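Long-range contacts in spondin-1 (Homo sapiens, PDB 2ZOU), which is a secreted extracellular-matrix glycoprotein, F-spondin, probably acting in cell adhesion, with a beta-sandwich reeler domain: residues D31-Y35 / K143-Q147; R42-A47 / T104-W110. All blocks are in the same frame, centred on the assembly; numbering follows the deposited sequence.

Interaction 1 of 2, residues D31-Y35 / K143-Q147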
ATOM      1  N   ASP A  31      12.445   6.777  -4.332  1.00 11.23           N
ATOM      2  CA  ASP A  31      11.673   8.041  -4.305  1.00 12.34           C
ATOM      3  C   ASP A  31      11.315   8.570  -5.708  1.00 11.95           C
ATOM      4  O   ASP A  31      11.678   9.693  -6.079  1.00 11.96           O
ATOM      5  CB  ASP A  31      12.452   9.104  -3.522  1.00 11.82           C
ATOM      6  CG  ASP A  31      12.684   8.712  -2.075  1.00 15.17           C
ATOM      7  OD1 ASP A  31      11.914   7.891  -1.530  1.00 19.04           O
ATOM      8  OD2 ASP A  31      13.663   9.229  -1.487  1.00 19.64           O
ATOM      9  N   PRO A  32      10.600   7.762  -6.505  1.00 11.48           N
ATOM     10  CA  PRO A  32      10.229   8.233  -7.850  1.00 12.21           C
ATOM     11  C   PRO A  32       9.295   9.445  -7.817  1.00 12.72           C
ATOM     12  O   PRO A  32       8.433   9.533  -6.944  1.00 13.91           O
ATOM     13  CB  PRO A  32       9.509   7.020  -8.451  1.00 12.62           C
ATOM     14  CG  PRO A  32       9.019   6.259  -7.276  1.00 12.39           C
ATOM     15  CD  PRO A  32      10.099   6.402  -6.242  1.00 11.97           C
ATOM     16  N   ASP A  33       9.520  10.361  -8.749  1.00 13.44           N
ATOM     17  CA  ASP A  33       8.698  11.557  -8.901  1.00 13.88           C
ATOM     18  C   ASP A  33       7.392  11.256  -9.639  1.00 14.20           C
ATOM     19  O   ASP A  33       6.429  12.017  -9.526  1.00 14.83           O
ATOM     20  CB  ASP A  33       9.476  12.629  -9.673  1.00 14.40           C
ATOM     21  CG  ASP A  33      10.495  13.367  -8.816  1.00 16.61           C
ATOM     22  OD1 ASP A  33      10.489  13.222  -7.575  1.00 19.70           O
ATOM     23  OD2 ASP A  33      11.293  14.123  -9.410  1.00 21.16           O
ATOM     24  N   PHE A  34       7.385  10.161 -10.395  1.00 13.60           N
ATOM     25  CA  PHE A  34       6.253   9.735 -11.218  1.00 13.48           C
ATOM     26  C   PHE A  34       6.436   8.260 -11.504  1.00 13.40           C
ATOM     27  O   PHE A  34       7.531   7.739 -11.299  1.00 13.83           O
ATOM     28  CB  PHE A  34       6.209  10.507 -12.543  1.00 14.36           C
ATOM     29  CG  PHE A  34       7.492  10.471 -13.330  1.00 15.57           C
ATOM     30  CD1 PHE A  34       7.766   9.419 -14.206  1.00 18.85           C
ATOM     31  CD2 PHE A  34       8.417  11.512 -13.220  1.00 17.04           C
ATOM     32  CE1 PHE A  34       8.946   9.386 -14.951  1.00 19.33           C
ATOM     33  CE2 PHE A  34       9.614  11.491 -13.960  1.00 18.82           C
ATOM     34  CZ  PHE A  34       9.872  10.423 -14.829  1.00 17.73           C
ATOM     35  N   TYR A  35       5.392   7.587 -11.984  1.00 12.33           N
ATOM     36  CA  TYR A  35       5.533   6.186 -12.411  1.00 11.64           C
ATOM     37  C   TYR A  35       5.671   6.061 -13.920  1.00 11.49           C
ATOM     38  O   TYR A  35       5.126   6.880 -14.673  1.00 11.75           O
ATOM     39  CB  TYR A  35       4.393   5.281 -11.890  1.00 11.29           C
ATOM     40  CG  TYR A  35       3.012   5.464 -12.528  1.00  9.93           C
ATOM     41  CD1 TYR A  35       2.011   6.165 -11.858  1.00 11.06           C
ATOM     42  CD2 TYR A  35       2.701   4.899 -13.774  1.00  9.96           C
ATOM     43  CE1 TYR A  35       0.750   6.312 -12.406  1.00 10.61           C
ATOM     44  CE2 TYR A  35       1.431   5.055 -14.336  1.00 11.23           C
ATOM     45  CZ  TYR A  35       0.468   5.746 -13.638  1.00 10.94           C
ATOM     46  OH  TYR A  35      -0.785   5.908 -14.214  1.00 10.98           O
ATOM     47  N   LYS A 143       1.151   9.446  -3.401  1.00 14.67           N
ATOM     48  CA  LYS A 143       0.582   9.698  -4.714  1.00 15.34           C
ATOM     49  C   LYS A 143       1.677   9.630  -5.762  1.00 15.03           C
ATOM     50  O   LYS A 143       2.726  10.261  -5.603  1.00 15.35           O
ATOM     51  CB  LYS A 143      -0.072  11.084  -4.732  1.00 14.98           C
ATOM     52  CG  LYS A 143      -0.616  11.508  -6.096  1.00 16.39           C
ATOM     53  CD  LYS A 143      -0.931  12.999  -6.163  1.00 18.22           C
ATOM     54  CE  LYS A 143      -2.095  13.392  -5.281  1.00 22.08           C
ATOM     55  NZ  LYS A 143      -2.785  14.587  -5.866  1.00 22.95           N
ATOM     56  N   LEU A 144       1.434   8.858  -6.820  1.00 13.85           N
ATOM     57  CA  LEU A 144       2.311   8.827  -7.992  1.00 14.36           C
ATOM     58  C   LEU A 144       1.509   9.050  -9.252  1.00 14.11           C
ATOM     59  O   LEU A 144       0.542   8.327  -9.516  1.00 13.63           O
ATOM     60  CB  LEU A 144       3.042   7.490  -8.135  1.00 15.44           C
ATOM     61  CG  LEU A 144       4.213   7.170  -7.207  1.00 16.43           C
ATOM     62  CD1 LEU A 144       4.643   5.736  -7.436  1.00 17.82           C
ATOM     63  CD2 LEU A 144       5.394   8.123  -7.400  1.00 17.10           C
ATOM     64  N   CYS A 145       1.929  10.035 -10.032  1.00 14.93           N
ATOM     65  CA  CYS A 145       1.251  10.315 -11.286  1.00 15.92           C
ATOM     66  C   CYS A 145       2.128   9.891 -12.454  1.00 15.52           C
ATOM     67  O   CYS A 145       3.256   9.447 -12.259  1.00 14.15           O
ATOM     68  CB  CYS A 145       0.854  11.791 -11.350  1.00 16.89           C
ATOM     69  SG  CYS A 145      -0.277  12.252  -9.975  1.00 22.55           S
ATOM     70  N   GLU A 146       1.601   9.977 -13.667  1.00 15.33           N
ATOM     71  CA  GLU A 146       2.413   9.795 -14.865  1.00 16.40           C
ATOM     72  C   GLU A 146       3.277  11.044 -15.107  1.00 17.49           C
ATOM     73  O   GLU A 146       3.027  12.094 -14.518  1.00 18.02           O
ATOM     74  CB  GLU A 146       1.502   9.539 -16.078  1.00 16.26           C
ATOM     75  CG  GLU A 146       0.516   8.379 -15.893  1.00 15.50           C
ATOM     76  CD  GLU A 146      -0.419   8.193 -17.085  1.00 15.85           C
ATOM     77  OE1 GLU A 146       0.066   7.889 -18.200  1.00 13.92           O
ATOM     78  OE2 GLU A 146      -1.647   8.347 -16.908  1.00 16.19           O
ATOM     79  N   GLN A 147       4.315  10.901 -15.932  1.00 19.76           N
ATOM     80  CA  GLN A 147       5.053  12.022 -16.568  1.00 22.10           C
ATOM     81  C   GLN A 147       6.504  11.657 -16.839  1.00 22.45           C
ATOM     82  O   GLN A 147       6.769  10.742 -17.607  1.00 23.82           O
ATOM     83  CB  GLN A 147       4.953  13.361 -15.807  1.00 22.78           C
ATOM     84  CG  GLN A 147       5.852  13.469 -14.570  1.00 24.94           C
ATOM     85  CD  GLN A 147       5.331  14.456 -13.538  1.00 27.60           C
ATOM     86  OE1 GLN A 147       4.434  15.254 -13.818  1.00 29.25           O
ATOM     87  NE2 GLN A 147       5.892  14.403 -12.338  1.00 28.05           N
TER
HETATM   88  O   HOH W   1       3.861  12.011  -9.316  1.00 26.94           O
HETATM   89  O   HOH W   2       4.682   8.179 -16.955  1.00 17.15           O
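With chi1 at 53° in F34 and in the same well in Q147, each CG stands between its own backbone N and carbonyl carbon, and the two side chains are brought against each other. The CG of Q147 lies 3.5 Å from CD2 of F34, the amide plane steeply inclined to the ring at 77°, while the backbone carbon C of Q147 sits over the centre of one ring face. A flat, broad phenyl suits this place because a single group can spread over both the backbone and the aliphatic part of the glutamine. With the ring cut back to an alanine here, the CG and backbone carbon of Q147 would probably lose their cover, and the glutamine side chain would be freer to turn.

One direct backbone hydrogen bond joins the segments: Y35 N donates to C145 O at 2.8 Å, fairly straight at 158°. Two waters extend the pairing. One donates to D33 O and accepts from C145 N; the other donates to Y35 O and accepts from Q147 N. In this way the tail that follows strand 131-144 of the reeler beta-sandwich is laid along the loop between strands 24-28 and 40-47, while the disulfide from C145 to C119 ties the same tail to the foot of strand 120-127.

Y35, buried, turns an edge of its ring to L144 O, 3.5 Å from CD1 and in the ring plane. Farther out, the CG of E146 packs 3.3 Å from Y35 OH, and the carboxylate plane is turned only slightly from that of the ring. Both polar ends find partners in the neighbouring loop: the tyrosine hydroxyl bonds to G118 O, and the carboxylate of E146 takes the backbone NH groups of G116 and G118. The branched, apolar L144 reaches back with CD2 to P32, 4.1 Å from its CG.

Interaction 2 of 2, residues R42-A47 / T104-W110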
ATOM      1  N   ARG A  42       9.597  -1.086  -5.751  1.00  9.59           N
ATOM      2  CA  ARG A  42       9.557  -1.774  -4.460  1.00  9.96           C
ATOM      3  C   ARG A  42       8.935  -0.854  -3.412  1.00  9.15           C
ATOM      4  O   ARG A  42       9.485   0.193  -3.058  1.00 10.08           O
ATOM      5  CB  ARG A  42      10.946  -2.276  -4.029  1.00 10.10           C
ATOM      6  CG  ARG A  42      10.858  -3.235  -2.836  1.00 10.06           C
ATOM      7  CD  ARG A  42      12.218  -3.753  -2.399  1.00 10.42           C
ATOM      8  NE  ARG A  42      12.890  -4.521  -3.440  1.00  9.71           N
ATOM      9  CZ  ARG A  42      13.335  -5.766  -3.299  1.00 10.11           C
ATOM     10  NH1 ARG A  42      13.186  -6.410  -2.142  1.00 10.99           N
ATOM     11  NH2 ARG A  42      13.948  -6.347  -4.323  1.00 11.50           N
ATOM     12  N   VAL A  43       7.739  -1.234  -2.978  1.00 10.18           N
ATOM     13  CA  VAL A  43       6.966  -0.488  -1.995  1.00 10.41           C
ATOM     14  C   VAL A  43       7.288  -1.049  -0.608  1.00 10.16           C
ATOM     15  O   VAL A  43       7.281  -2.263  -0.407  1.00 10.98           O
ATOM     16  CB  VAL A  43       5.446  -0.571  -2.272  1.00 11.08           C
ATOM     17  CG1 VAL A  43       4.653   0.235  -1.231  1.00 12.27           C
ATOM     18  CG2 VAL A  43       5.147  -0.055  -3.675  1.00 11.53           C
ATOM     19  N   THR A  44       7.558  -0.164   0.348  1.00 10.14           N
ATOM     20  CA  THR A  44       7.894  -0.596   1.697  1.00 10.72           C
ATOM     21  C   THR A  44       6.976   0.060   2.710  1.00 10.73           C
ATOM     22  O   THR A  44       6.573   1.230   2.560  1.00 11.24           O
ATOM     23  CB  THR A  44       9.351  -0.263   2.038  1.00 12.44           C
ATOM     24  OG1 THR A  44       9.518   1.147   2.048  1.00 13.40           O
ATOM     25  CG2 THR A  44      10.303  -0.874   1.021  1.00 12.37           C
ATOM     26  N   LEU A  45       6.645  -0.695   3.748  1.00 10.13           N
ATOM     27  CA  LEU A  45       5.898  -0.175   4.893  1.00 10.77           C
ATOM     28  C   LEU A  45       6.760  -0.421   6.116  1.00 10.44           C
ATOM     29  O   LEU A  45       7.115  -1.553   6.396  1.00 10.85           O
ATOM     30  CB  LEU A  45       4.579  -0.937   5.025  1.00 11.46           C
ATOM     31  CG  LEU A  45       3.571  -0.514   6.068  1.00 16.20           C
ATOM     32  CD1 LEU A  45       3.237   0.938   5.968  1.00 20.57           C
ATOM     33  CD2 LEU A  45       2.339  -1.353   5.857  1.00 18.80           C
ATOM     34  N   SER A  46       7.109   0.647   6.823  1.00 10.33           N
ATOM     35  CA  SER A  46       8.047   0.525   7.949  1.00 10.76           C
ATOM     36  C   SER A  46       7.582   1.297   9.173  1.00 10.56           C
ATOM     37  O   SER A  46       6.874   2.309   9.054  1.00 10.85           O
ATOM     38  CB  SER A  46       9.402   1.143   7.555  0.65 12.24           C
ATOM     39  OG  SER A  46       9.840   0.797   6.253  0.65 15.28           O
ATOM     40  N   ALA A  47       7.992   0.809  10.341  1.00  9.69           N
ATOM     41  CA  ALA A  47       7.686   1.443  11.616  1.00  9.93           C
ATOM     42  C   ALA A  47       8.950   2.051  12.181  1.00 10.79           C
ATOM     43  O   ALA A  47       9.952   1.356  12.272  1.00 11.48           O
ATOM     44  CB  ALA A  47       7.158   0.392  12.593  1.00 10.42           C
ATOM     45  N   THR A 104       8.494  -4.833  11.713  1.00 11.10           N
ATOM     46  CA  THR A 104       8.884  -3.433  11.607  1.00 10.94           C
ATOM     47  C   THR A 104       9.013  -2.977  10.146  1.00 10.68           C
ATOM     48  O   THR A 104       9.119  -1.787   9.877  1.00 10.27           O
ATOM     49  CB  THR A 104      10.203  -3.143  12.330  1.00 11.39           C
ATOM     50  OG1 THR A 104      11.228  -3.989  11.786  1.00 13.31           O
ATOM     51  CG2 THR A 104      10.058  -3.396  13.837  1.00 11.30           C
ATOM     52  N   ARG A 105       8.999  -3.939   9.224  1.00 10.83           N
ATOM     53  CA  ARG A 105       9.077  -3.622   7.797  1.00 12.24           C
ATOM     54  C   ARG A 105       8.488  -4.753   6.987  1.00 11.82           C
ATOM     55  O   ARG A 105       8.742  -5.918   7.272  1.00 12.69           O
ATOM     56  CB  ARG A 105      10.539  -3.391   7.363  1.00 12.26           C
ATOM     57  CG  ARG A 105      10.729  -3.090   5.857  1.00 15.96           C
ATOM     58  CD  ARG A 105      12.202  -2.852   5.498  1.00 16.99           C
ATOM     59  NE  ARG A 105      12.413  -2.540   4.074  1.00 22.86           N
ATOM     60  CZ  ARG A 105      12.587  -3.459   3.128  1.00 20.32           C
ATOM     61  NH1 ARG A 105      12.559  -4.744   3.452  1.00 22.80           N
ATOM     62  NH2 ARG A 105      12.789  -3.101   1.855  1.00 16.68           N
ATOM     63  N   ILE A 106       7.701  -4.393   5.980  1.00 10.64           N
ATOM     64  CA  ILE A 106       7.378  -5.329   4.895  1.00 10.73           C
ATOM     65  C   ILE A 106       7.648  -4.664   3.552  1.00 10.41           C
ATOM     66  O   ILE A 106       7.747  -3.427   3.463  1.00 10.00           O
ATOM     67  CB  ILE A 106       5.917  -5.881   4.960  1.00 10.91           C
ATOM     68  CG1 ILE A 106       4.874  -4.767   4.829  1.00 11.85           C
ATOM     69  CG2 ILE A 106       5.731  -6.753   6.220  1.00 11.75           C
ATOM     70  CD1 ILE A 106       4.530  -4.417   3.386  1.00 13.85           C
ATOM     71  N   GLN A 107       7.765  -5.478   2.511  1.00  9.64           N
ATOM     72  CA  GLN A 107       8.034  -4.964   1.163  1.00  9.48           C
ATOM     73  C   GLN A 107       7.288  -5.805   0.149  1.00  9.44           C
ATOM     74  O   GLN A 107       7.076  -6.999   0.365  1.00 11.06           O
ATOM     75  CB  GLN A 107       9.531  -5.046   0.849  1.00  9.68           C
ATOM     76  CG  GLN A 107      10.090  -6.438   1.071  1.00 11.15           C
ATOM     77  CD  GLN A 107      11.563  -6.568   0.771  1.00 13.05           C
ATOM     78  OE1 GLN A 107      12.249  -5.600   0.441  1.00 12.74           O
ATOM     79  NE2 GLN A 107      12.064  -7.787   0.901  1.00 14.67           N
ATOM     80  N   VAL A 108       6.890  -5.162  -0.941  1.00  9.68           N
ATOM     81  CA  VAL A 108       6.198  -5.830  -2.045  1.00 10.24           C
ATOM     82  C   VAL A 108       6.575  -5.094  -3.325  1.00 10.44           C
ATOM     83  O   VAL A 108       6.975  -3.934  -3.260  1.00 12.18           O
ATOM     84  CB  VAL A 108       4.676  -5.807  -1.801  0.65 10.71           C
ATOM     85  CG1 VAL A 108       4.100  -4.377  -1.949  0.65  8.67           C
ATOM     86  CG2 VAL A 108       3.958  -6.843  -2.666  0.65 12.31           C
ATOM     87  N   PHE A 109       6.477  -5.749  -4.475  1.00 10.04           N
ATOM     88  CA  PHE A 109       6.567  -5.011  -5.725  1.00 10.14           C
ATOM     89  C   PHE A 109       5.197  -4.501  -6.124  1.00  9.66           C
ATOM     90  O   PHE A 109       4.187  -5.176  -5.906  1.00  9.36           O
ATOM     91  CB  PHE A 109       7.099  -5.888  -6.856  1.00 10.98           C
ATOM     92  CG  PHE A 109       8.563  -6.201  -6.756  1.00 12.36           C
ATOM     93  CD1 PHE A 109       9.510  -5.169  -6.741  1.00 15.22           C
ATOM     94  CD2 PHE A 109       9.004  -7.528  -6.693  1.00 12.56           C
ATOM     95  CE1 PHE A 109      10.869  -5.455  -6.646  1.00 16.77           C
ATOM     96  CE2 PHE A 109      10.376  -7.812  -6.614  1.00 15.11           C
ATOM     97  CZ  PHE A 109      11.291  -6.769  -6.585  1.00 14.73           C
ATOM     98  N   TRP A 110       5.200  -3.328  -6.749  1.00  9.43           N
ATOM     99  CA  TRP A 110       4.038  -2.779  -7.431  1.00  9.95           C
ATOM    100  C   TRP A 110       4.459  -2.469  -8.855  1.00 10.08           C
ATOM    101  O   TRP A 110       5.394  -1.697  -9.070  1.00  9.55           O
ATOM    102  CB  TRP A 110       3.518  -1.543  -6.725  1.00 10.57           C
ATOM    103  CG  TRP A 110       2.334  -0.930  -7.407  1.00 10.03           C
ATOM    104  CD1 TRP A 110       1.059  -1.401  -7.404  1.00 10.41           C
ATOM    105  CD2 TRP A 110       2.321   0.278  -8.167  1.00  9.36           C
ATOM    106  NE1 TRP A 110       0.240  -0.562  -8.127  1.00 11.57           N
ATOM    107  CE2 TRP A 110       0.993   0.480  -8.606  1.00 10.02           C
ATOM    108  CE3 TRP A 110       3.307   1.211  -8.520  1.00 11.31           C
ATOM    109  CZ2 TRP A 110       0.625   1.587  -9.380  1.00 11.19           C
ATOM    110  CZ3 TRP A 110       2.941   2.304  -9.292  1.00 11.52           C
ATOM    111  CH2 TRP A 110       1.606   2.491  -9.699  1.00 11.31           C
TER
HETATM  112  O   HOH W   3      14.225  -9.081  -1.096  1.00 27.27           O
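The guanidinium of R42 receives the amide of Q107 at its edge: NH1 gives a hydrogen bond to Q107 OE1 at 2.9 Å, with the oxygen close to the guanidinium plane. Seen from the amide, however, the donor stands above the carbonyl plane, 58° out of it. R105 NH2 bonds the same oxygen from the opposite face, also at 2.9 Å, so one neutral acceptor is gripped between two like-charged arginines, which probably eases their proximity. A bend at chi3 (-62°) turns the R42 group toward this oxygen, and its NH2 meets CZ of F109 obliquely at 3.5 Å. The amide nitrogen of Q107 bonds D81, and long, weak ion pairs link both arginines to E29. T44 meets the extended R105 at a slant, its CG2 3.4 Å from R105 NH2.

V43, L45, I106 and V108 turn to the other face, where apolar branches suit a buried position: L45 CB packs 3.8 Å from I106 CG1, and V43 CG2 touches W110 CB. F56, L58, L122 and A124 of the second sheet cover this layer.

V43 with V108 and L45 with I106 are hydrogen-bonded pairs, each closed by two N-H...O bonds, and A47 N adds a bond to T104 O. With their directions 153° apart, these are central antiparallel strands of one sheet of the reeler beta-sandwich.

How the interactions relate
From the N terminus, the chain runs through strand 24-28 into the loop holding 31-35, the first half of interaction 1, and then enters strand 40-47, the first half of interaction 2. Strand 105-111 returns to close interaction 2, a loop of 56 residues between the segments. Only after strand 120-127, at the end of strand 131-144, does the chain at 143-147 close interaction 1, so interaction 2 is nested within the larger loop. Interaction 2 joins neighbouring strands inside one sheet, whereas interaction 1 ties a loop of that sheet to the end of an outer strand of the other. Their centres lie about 17 Å apart, yet W110 packs against Y35 and L144, linking them.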